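Local coordinates for protein endo-xylogalacturonan hydrolase A (Aspergillus tubingensis, PDB 4C2L) that hydrolyses xylogalacturonan, a xylose-substituted galacturonan backbone of the hairy regions of pectin, as a secreted glycoside hydrolase of family 28, at residues T47-E52 / D71-G76; G238-S243 / I267-S272; I300-G305 / N342-A347. All coordinates share one frame; numbering follows the deposited sequence.

Contact 1 of 3, residues T47-E52 / D71-G76; sequences TIVFPE and DIQVEG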
loop_
_atom_site.group_PDB
_atom_site.type_symbol
_atom_site.label_atom_id
_atom_site.label_comp_id
_atom_site.label_asym_id
_atom_site.label_seq_id
_atom_site.Cartn_x
_atom_site.Cartn_y
_atom_site.Cartn_z
ATOM N N THR A 47 -3.171 -8.166 27.966
ATOM C CA THR A 47 -4.214 -7.994 26.974
ATOM C C THR A 47 -5.044 -6.752 27.256
ATOM O O THR A 47 -5.361 -6.445 28.412
ATOM C CB THR A 47 -5.114 -9.236 26.921
ATOM O OG1 THR A 47 -4.285 -10.374 26.679
ATOM C CG2 THR A 47 -6.169 -9.124 25.812
ATOM N N ILE A 48 -5.358 -6.035 26.185
ATOM C CA ILE A 48 -6.256 -4.901 26.237
ATOM C C ILE A 48 -7.453 -5.228 25.348
ATOM O O ILE A 48 -7.292 -5.700 24.223
ATOM C CB ILE A 48 -5.514 -3.633 25.758
ATOM C CG1 ILE A 48 -4.518 -3.181 26.842
ATOM C CG2 ILE A 48 -6.478 -2.529 25.391
ATOM C CD1 ILE A 48 -3.191 -3.922 26.799
ATOM N N VAL A 49 -8.652 -5.005 25.864
ATOM C CA VAL A 49 -9.871 -5.399 25.160
ATOM C C VAL A 49 -10.763 -4.189 24.885
ATOM O O VAL A 49 -11.104 -3.437 25.794
ATOM C CB VAL A 49 -10.675 -6.461 25.966
ATOM C CG1 VAL A 49 -12.026 -6.731 25.311
ATOM C CG2 VAL A 49 -9.868 -7.754 26.095
ATOM N N PHE A 50 -11.127 -3.994 23.622
ATOM C CA PHE A 50 -12.193 -3.075 23.281
ATOM C C PHE A 50 -13.409 -3.948 23.002
ATOM O O PHE A 50 -13.457 -4.601 21.953
ATOM C CB PHE A 50 -11.834 -2.279 22.020
ATOM C CG PHE A 50 -10.596 -1.447 22.162
ATOM C CD1 PHE A 50 -10.678 -0.158 22.672
ATOM C CD2 PHE A 50 -9.360 -1.933 21.766
ATOM C CE1 PHE A 50 -9.540 0.626 22.797
ATOM C CE2 PHE A 50 -8.212 -1.153 21.890
ATOM C CZ PHE A 50 -8.309 0.134 22.402
ATOM N N PRO A 51 -14.390 -3.984 23.934
ATOM C CA PRO A 51 -15.465 -4.965 23.822
ATOM C C PRO A 51 -16.355 -4.834 22.598
ATOM O O PRO A 51 -16.561 -3.749 22.069
ATOM C CB PRO A 51 -16.326 -4.687 25.070
ATOM C CG PRO A 51 -15.384 -4.052 26.035
ATOM C CD PRO A 51 -14.530 -3.173 25.156
ATOM N N GLU A 52 -16.929 -5.963 22.194
ATOM C CA GLU A 52 -17.931 -5.963 21.141
ATOM C C GLU A 52 -19.070 -4.984 21.475
ATOM O O GLU A 52 -19.537 -4.921 22.614
ATOM C CB GLU A 52 -18.449 -7.397 20.917
ATOM C CG GLU A 52 -19.490 -7.537 19.818
ATOM C CD GLU A 52 -20.911 -7.696 20.354
ATOM O OE1 GLU A 52 -21.140 -7.465 21.568
ATOM O OE2 GLU A 52 -21.810 -8.069 19.557
ATOM N N ASP A 71 -1.367 -8.000 23.563
ATOM C CA ASP A 71 -2.449 -8.411 22.681
ATOM C C ASP A 71 -3.565 -7.370 22.797
ATOM O O ASP A 71 -4.151 -7.191 23.867
ATOM C CB ASP A 71 -2.915 -9.816 23.097
ATOM C CG ASP A 71 -4.064 -10.359 22.249
ATOM O OD1 ASP A 71 -4.338 -9.867 21.125
ATOM O OD2 ASP A 71 -4.694 -11.331 22.725
ATOM N N ILE A 72 -3.821 -6.654 21.705
ATOM C CA ILE A 72 -4.857 -5.624 21.668
ATOM C C ILE A 72 -6.043 -6.147 20.857
ATOM O O ILE A 72 -5.978 -6.255 19.627
ATOM C CB ILE A 72 -4.321 -4.311 21.049
ATOM C CG1 ILE A 72 -3.046 -3.868 21.776
ATOM C CG2 ILE A 72 -5.378 -3.222 21.078
ATOM C CD1 ILE A 72 -2.331 -2.679 21.140
ATOM N N GLN A 73 -7.119 -6.476 21.555
ATOM C CA GLN A 73 -8.299 -7.077 20.917
ATOM C C GLN A 73 -9.343 -6.013 20.645
ATOM O O GLN A 73 -10.002 -5.492 21.554
ATOM C CB GLN A 73 -8.852 -8.228 21.769
ATOM C CG GLN A 73 -7.767 -9.243 22.104
ATOM C CD GLN A 73 -8.245 -10.382 22.989
ATOM O OE1 GLN A 73 -9.415 -10.423 23.412
ATOM N NE2 GLN A 73 -7.333 -11.304 23.292
ATOM N N VAL A 74 -9.480 -5.668 19.373
ATOM C CA VAL A 74 -10.417 -4.632 18.967
ATOM C C VAL A 74 -11.676 -5.328 18.476
ATOM O O VAL A 74 -11.676 -5.908 17.381
ATOM C CB VAL A 74 -9.816 -3.748 17.854
ATOM C CG1 VAL A 74 -10.757 -2.596 17.504
ATOM C CG2 VAL A 74 -8.424 -3.240 18.260
ATOM N N GLU A 75 -12.738 -5.310 19.286
ATOM C CA GLU A 75 -14.015 -5.903 18.850
ATOM C C GLU A 75 -15.081 -4.848 18.598
ATOM O O GLU A 75 -16.116 -5.130 17.996
ATOM C CB GLU A 75 -14.518 -6.953 19.857
ATOM C CG GLU A 75 -13.433 -7.891 20.368
ATOM C CD GLU A 75 -12.758 -8.697 19.261
ATOM O OE1 GLU A 75 -13.304 -8.774 18.147
ATOM O OE2 GLU A 75 -11.686 -9.257 19.513
ATOM N N GLY A 76 -14.809 -3.620 19.036
ATOM C CA GLY A 76 -15.728 -2.515 18.833
ATOM C C GLY A 76 -15.224 -1.552 17.778
ATOM O O GLY A 76 -14.379 -1.900 16.940
HETATM O O HOH W 1 -4.305 -12.520 24.894
#
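Phe50 lies alongside Ile72 and Val74 on the inward side of two parallel strands, its ring meeting Ile72 edge-on: CG2 of Ile72 sits in the ring plane, 3.6 Å from Phe50 CE2. Phe50 CG stands anti to its own carbonyl carbon (chi1 -61°), which swings the ring back along the strand toward Ile72; CG2 of Val74 touches it obliquely, 3.9 Å from Phe50 CD2. Helix 32-42 closes over this apolar layer through Leu39 and Ile35, and Tyr56 meets the Phe50 ring edge to face. The other side of the strands carries Thr47, Val49, Asp71 and Gln73. Here the extended Gln73 chain reaches across to Thr47, whose CG2 is 3.5 Å from Gln73 NE2. The amide is held by a bond within its own strand, Gln73 NE2 to Asp71 OD2 at 2.7 Å, which approaches the carboxylate from above its plane. A water joins the same OD2 to Thr47 OG1, while Asp71 OD1 forms a salt bridge with Arg105. Glu75 CB packs against the backbone of Glu52, 3.5 Å from Glu52 N, and the Glu75 carboxylate is held by the hydroxyls of Thr108 and Ser106 and by the backbone N of Leu107. Backbone bonds, such as Phe50 N to Gln73 O at 2.8 Å, join the strands in the in-register parallel pairing of successive coils of the right-handed beta-helix of family 28, here near its N-terminal, helix-capped end.

Contact 2 of 3, residues G238-S243 / I267-S272; sequences GSLGKS and IKTYPS. With SO4 (sulfate ion), chain E; SO4 (sulfate ion), chain H.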
loop_
_atom_site.group_PDB
_atom_site.type_symbol
_atom_site.label_atom_id
_atom_site.label_comp_id
_atom_site.label_asym_id
_atom_site.label_seq_id
_atom_site.Cartn_x
_atom_site.Cartn_y
_atom_site.Cartn_z
ATOM N N GLY A 238 7.624 0.986 -6.202
ATOM C CA GLY A 238 8.020 2.387 -6.305
ATOM C C GLY A 238 6.992 3.400 -5.797
ATOM O O GLY A 238 6.053 3.035 -5.067
ATOM N N SER A 239 7.168 4.677 -6.164
ATOM C CA SER A 239 8.287 5.098 -7.027
ATOM C C SER A 239 9.627 4.939 -6.316
ATOM O O SER A 239 9.712 5.015 -5.095
ATOM C CB SER A 239 8.138 6.556 -7.451
ATOM O OG SER A 239 8.122 7.400 -6.317
ATOM N N LEU A 240 10.667 4.727 -7.107
ATOM C CA LEU A 240 12.026 4.657 -6.586
ATOM C C LEU A 240 12.872 5.694 -7.307
ATOM O O LEU A 240 12.622 5.993 -8.470
ATOM C CB LEU A 240 12.614 3.267 -6.863
ATOM C CG LEU A 240 11.812 2.059 -6.381
ATOM C CD1 LEU A 240 12.561 0.800 -6.785
ATOM C CD2 LEU A 240 11.584 2.101 -4.872
ATOM N N GLY A 241 13.857 6.233 -6.598
ATOM C CA GLY A 241 14.893 7.062 -7.213
ATOM C C GLY A 241 14.674 8.566 -7.143
ATOM O O GLY A 241 15.417 9.315 -7.767
ATOM N N LYS A 242 13.676 9.017 -6.372
ATOM C CA LYS A 242 13.328 10.442 -6.347
ATOM C C LYS A 242 14.524 11.308 -5.956
ATOM O O LYS A 242 14.799 12.314 -6.617
ATOM C CB LYS A 242 12.150 10.726 -5.400
ATOM C CG LYS A 242 11.739 12.194 -5.350
ATOM C CD LYS A 242 10.570 12.386 -4.388
ATOM C CE LYS A 242 10.223 13.850 -4.166
ATOM N NZ LYS A 242 10.078 14.593 -5.446
ATOM N N SER A 243 15.222 10.916 -4.896
ATOM C CA SER A 243 16.319 11.738 -4.380
ATOM C C SER A 243 17.460 10.921 -3.775
ATOM O O SER A 243 18.363 11.480 -3.141
ATOM C CB SER A 243 15.784 12.750 -3.368
ATOM O OG SER A 243 15.246 12.080 -2.250
ATOM N N ILE A 267 6.012 -1.316 -12.138
ATOM C CA ILE A 267 7.250 -0.780 -11.579
ATOM C C ILE A 267 7.367 0.674 -12.024
ATOM O O ILE A 267 7.145 0.972 -13.202
ATOM C CB ILE A 267 8.480 -1.583 -12.078
ATOM C CG1 ILE A 267 8.357 -3.050 -11.626
ATOM C CG2 ILE A 267 9.773 -0.965 -11.522
ATOM C CD1 ILE A 267 9.365 -3.994 -12.254
ATOM N N LYS A 268 7.715 1.578 -11.099
ATOM C CA LYS A 268 7.840 2.995 -11.431
ATOM C C LYS A 268 9.154 3.522 -10.904
ATOM O O LYS A 268 9.407 3.464 -9.706
ATOM C CB LYS A 268 6.759 3.854 -10.763
ATOM C CG LYS A 268 5.344 3.352 -10.798
ATOM C CD LYS A 268 4.387 4.476 -10.394
ATOM C CE LYS A 268 4.603 4.959 -8.971
ATOM N NZ LYS A 268 3.364 5.582 -8.399
ATOM N N THR A 269 9.992 4.058 -11.784
ATOM C CA THR A 269 11.257 4.627 -11.328
ATOM C C THR A 269 11.442 6.007 -11.947
ATOM O O THR A 269 10.998 6.265 -13.055
ATOM C CB THR A 269 12.460 3.721 -11.678
ATOM O OG1 THR A 269 12.510 3.505 -13.096
ATOM C CG2 THR A 269 12.331 2.353 -10.974
ATOM N N TYR A 270 12.119 6.885 -11.216
ATOM C CA TYR A 270 12.476 8.194 -11.733
ATOM C C TYR A 270 13.594 8.052 -12.763
ATOM O O TYR A 270 14.401 7.136 -12.683
ATOM C CB TYR A 270 12.956 9.087 -10.594
ATOM C CG TYR A 270 11.821 9.709 -9.810
ATOM C CD1 TYR A 270 11.212 9.023 -8.753
ATOM C CD2 TYR A 270 11.369 10.996 -10.114
ATOM C CE1 TYR A 270 10.165 9.598 -8.031
ATOM C CE2 TYR A 270 10.330 11.577 -9.397
ATOM C CZ TYR A 270 9.739 10.878 -8.360
ATOM O OH TYR A 270 8.709 11.472 -7.653
ATOM N N PRO A 271 13.637 8.964 -13.738
ATOM C CA PRO A 271 14.781 8.953 -14.658
ATOM C C PRO A 271 16.023 9.538 -13.982
ATOM O O PRO A 271 16.000 9.815 -12.778
ATOM C CB PRO A 271 14.306 9.857 -15.791
ATOM C CG PRO A 271 13.409 10.835 -15.100
ATOM C CD PRO A 271 12.638 9.980 -14.112
ATOM N N SER A 272 17.106 9.723 -14.740
ATOM C CA SER A 272 18.308 10.319 -14.165
ATOM C C SER A 272 18.200 11.851 -14.162
ATOM O O SER A 272 17.141 12.409 -14.454
ATOM C CB SER A 272 19.558 9.865 -14.922
ATOM O OG SER A 272 19.450 10.211 -16.293
HETATM S S SO4 E . 4.715 7.625 -5.316
HETATM O O1 SO4 E . 3.342 7.744 -5.850
HETATM O O2 SO4 E . 5.572 8.624 -6.003
HETATM O O3 SO4 E . 5.141 6.241 -5.574
HETATM O O4 SO4 E . 4.721 7.943 -3.878
HETATM S S SO4 H . 0.363 6.836 -9.947
HETATM O O1 SO4 H . -0.373 7.918 -10.637
HETATM O O2 SO4 H . 1.804 6.962 -10.241
HETATM O O3 SO4 H . -0.132 5.544 -10.469
HETATM O O4 SO4 H . 0.136 6.882 -8.479
HETATM O O HOH W 2 3.783 3.027 -6.556
#
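Tyr270 lies beside Lys242, the two side chains running the same way, with one ring face against the lysine backbone and the start of its chain. Lys242 CA stands 3.7 Å from the ring centroid in a CH-pi contact, and Lys242 CB is 3.5 Å from Tyr270 CE1. The ring edge faces the preceding strand, where Leu240 O lies in the ring plane and Ser239 OG approaches CE1. That hydroxyl, placed between its backbone N and carbonyl carbon (chi1 60°), turns to the chain E sulfate: Ser239 OG donates to its O2 at 2.8 Å, and Ser239 N to its O3 at 2.6 Å. A cis peptide precedes Ser239. Lys268, bent at chi3, brings NZ weakly to this sulfate and more firmly to the second, Lys268 NZ to O2 of the chain H sulfate at 2.8 Å. Its nearest side-chain atoms are about 6 Å from those of Asp210 and His233, the catalytic proton donor and active-site histidine by similarity, and a sulfate also bonds His233 ND1, so the anions, probably from the crystallisation liquor, lie at or near the presumed cleft. The two strands are joined by Tyr270 N to Leu240 O at 2.9 Å and Leu240 N to Lys268 O at 3.2 Å. Strands 235-240 and 266-269 run parallel between strands 213-215 and 296-301; the Leu240 side chain touches strands 246-259 and 279-294, while helix 308-313 meets Pro271.

Contact 3 of 3, residues I300-G305 / N342-A347; sequences IQSCYG and NLDCGA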
loop_
_atom_site.group_PDB
_atom_site.type_symbol
_atom_site.label_atom_id
_atom_site.label_comp_id
_atom_site.label_asym_id
_atom_site.label_seq_id
_atom_site.Cartn_x
_atom_site.Cartn_y
_atom_site.Cartn_z
ATOM N N ILE A 300 5.549 -0.683 -16.881
ATOM C CA ILE A 300 6.823 -0.210 -16.391
ATOM C C ILE A 300 6.951 1.246 -16.787
ATOM O O ILE A 300 6.838 1.600 -17.981
ATOM C CB ILE A 300 8.009 -1.015 -16.954
ATOM C CG1 ILE A 300 7.931 -2.482 -16.484
ATOM C CG2 ILE A 300 9.322 -0.379 -16.501
ATOM C CD1 ILE A 300 8.958 -3.380 -17.154
ATOM N N GLN A 301 7.193 2.082 -15.781
ATOM C CA GLN A 301 7.437 3.495 -15.980
ATOM C C GLN A 301 8.871 3.785 -15.616
ATOM O O GLN A 301 9.313 3.442 -14.518
ATOM C CB GLN A 301 6.496 4.335 -15.104
ATOM C CG GLN A 301 5.043 4.291 -15.559
ATOM C CD GLN A 301 4.112 4.853 -14.500
ATOM O OE1 GLN A 301 3.915 6.068 -14.417
ATOM N NE2 GLN A 301 3.557 3.982 -13.678
ATOM N N SER A 302 9.605 4.402 -16.545
ATOM C CA SER A 302 11.001 4.753 -16.314
ATOM C C SER A 302 11.211 6.267 -16.383
ATOM O O SER A 302 12.328 6.759 -16.190
ATOM C CB SER A 302 11.893 4.074 -17.351
ATOM O OG SER A 302 11.511 4.461 -18.658
ATOM N N CYS A 303 10.134 6.990 -16.659
ATOM C CA CYS A 303 10.175 8.451 -16.759
ATOM C C CYS A 303 9.230 9.046 -15.704
ATOM O O CYS A 303 8.585 10.079 -15.925
ATOM C CB CYS A 303 9.781 8.881 -18.179
ATOM S SG CYS A 303 10.124 10.617 -18.582
ATOM N N TYR A 304 9.148 8.384 -14.553
ATOM C CA TYR A 304 8.230 8.822 -13.510
ATOM C C TYR A 304 8.578 10.220 -13.011
ATOM O O TYR A 304 9.741 10.510 -12.719
ATOM C CB TYR A 304 8.215 7.844 -12.342
ATOM C CG TYR A 304 7.131 8.160 -11.345
ATOM C CD1 TYR A 304 5.800 7.839 -11.615
ATOM C CD2 TYR A 304 7.434 8.789 -10.139
ATOM C CE1 TYR A 304 4.800 8.133 -10.705
ATOM C CE2 TYR A 304 6.442 9.087 -9.214
ATOM C CZ TYR A 304 5.131 8.751 -9.506
ATOM O OH TYR A 304 4.147 9.040 -8.589
ATOM N N GLY A 305 7.562 11.077 -12.921
ATOM C CA GLY A 305 7.733 12.422 -12.369
ATOM C C GLY A 305 8.349 13.428 -13.324
ATOM O O GLY A 305 8.661 14.547 -12.927
ATOM N N ASN A 342 2.178 -1.663 -20.930
ATOM C CA ASN A 342 3.074 -0.622 -21.420
ATOM C C ASN A 342 4.392 -0.777 -20.674
ATOM O O ASN A 342 4.513 -0.378 -19.513
ATOM C CB ASN A 342 2.466 0.767 -21.171
ATOM C CG ASN A 342 3.140 1.867 -21.984
ATOM O OD1 ASN A 342 4.309 1.761 -22.368
ATOM N ND2 ASN A 342 2.395 2.934 -22.259
ATOM N N LEU A 343 5.370 -1.389 -21.331
ATOM C CA LEU A 343 6.634 -1.730 -20.682
ATOM C C LEU A 343 7.689 -0.764 -21.178
ATOM O O LEU A 343 8.427 -1.053 -22.136
ATOM C CB LEU A 343 7.022 -3.184 -20.981
ATOM C CG LEU A 343 5.955 -4.274 -20.812
ATOM C CD1 LEU A 343 6.497 -5.662 -21.132
ATOM C CD2 LEU A 343 5.363 -4.251 -19.408
ATOM N N ASP A 344 7.734 0.406 -20.545
ATOM C CA ASP A 344 8.668 1.437 -20.945
ATOM C C ASP A 344 9.954 1.382 -20.106
ATOM O O ASP A 344 10.172 2.227 -19.232
ATOM C CB ASP A 344 8.024 2.832 -20.870
ATOM C CG ASP A 344 8.797 3.870 -21.672
ATOM O OD1 ASP A 344 9.250 3.535 -22.790
ATOM O OD2 ASP A 344 8.955 5.013 -21.201
ATOM N N CYS A 345 10.806 0.392 -20.371
ATOM C CA CYS A 345 12.083 0.314 -19.651
ATOM C C CYS A 345 13.012 1.468 -20.052
ATOM O O CYS A 345 12.912 1.983 -21.164
ATOM C CB CYS A 345 12.765 -1.038 -19.867
ATOM S SG CYS A 345 12.169 -2.273 -18.681
ATOM N N GLY A 346 13.899 1.854 -19.138
ATOM C CA GLY A 346 14.802 2.980 -19.360
ATOM C C GLY A 346 15.866 2.651 -20.395
ATOM O O GLY A 346 16.260 1.500 -20.548
ATOM N N ALA A 347 16.316 3.671 -21.111
ATOM C CA ALA A 347 17.273 3.476 -22.202
ATOM C C ALA A 347 18.625 2.976 -21.724
ATOM O O ALA A 347 19.300 2.239 -22.445
ATOM C CB ALA A 347 17.442 4.768 -22.990
#
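Ile300 and Cys345 form the apolar, close-set part of this contact: Ile300 CD1 reaches to 3.7 Å from Cys345 SG, which is disulfide-bonded to Cys351. With CG1 anti to its carbonyl carbon (chi1 -64°), Ile300 also lies near Leu343, more loosely, at 4.3 Å from CG1 to Leu343 CD2. Both the N-H and the C=O of Ile300 bond to the neighbouring strand, Ile300 N to Asn342 O at 2.8 Å and Asp344 N to Ile300 O at 3.0 Å, bracketing Leu343. Beyond the strand ends, Ser302 takes over: its OG donates to Asp344 O at 2.7 Å, from 35° off the carbonyl plane, and its CB packs at 3.5 Å against Gly346 N. The chains then part. Ala347 is exposed, and Tyr304 and Gly305 swing away from 342-347; the Tyr304 ring instead meets Tyr270 edge to face. Close to the serine, Asp344 OD2 lies near the C-terminal carboxylate of Gly388, a proximity that could raise the aspartate's proton affinity. Strand 296-301 runs parallel between 266-269 and 339-344, with 368-372 next in the same sheet, and the Cys303-Cys311 disulfide anchors the departing loop to helix 308-313.

Following the chain from the N terminus, contact 1 closes a loop of 18 residues and joins strands 47-50 and 70-74 near the N-terminal end of the beta-helix. Contact 2 brings 267-272 back beside 238-243 after 23 residues, and contact 3 joins 342-347 to 300-305 across 36 residues that include helix 308-313. The three loops follow in series, without nesting or crossing. Contact 1 lies on the opposite side of the chain's centre from the others, about 41 Å from contact 2 centre to centre, and in a different sheet. Contacts 2 and 3 share one parallel sheet: Thr269 N and Gln301 O, 2.9 Å apart, probably bond between strands 266-269 and 296-301, making four successive strands continuous.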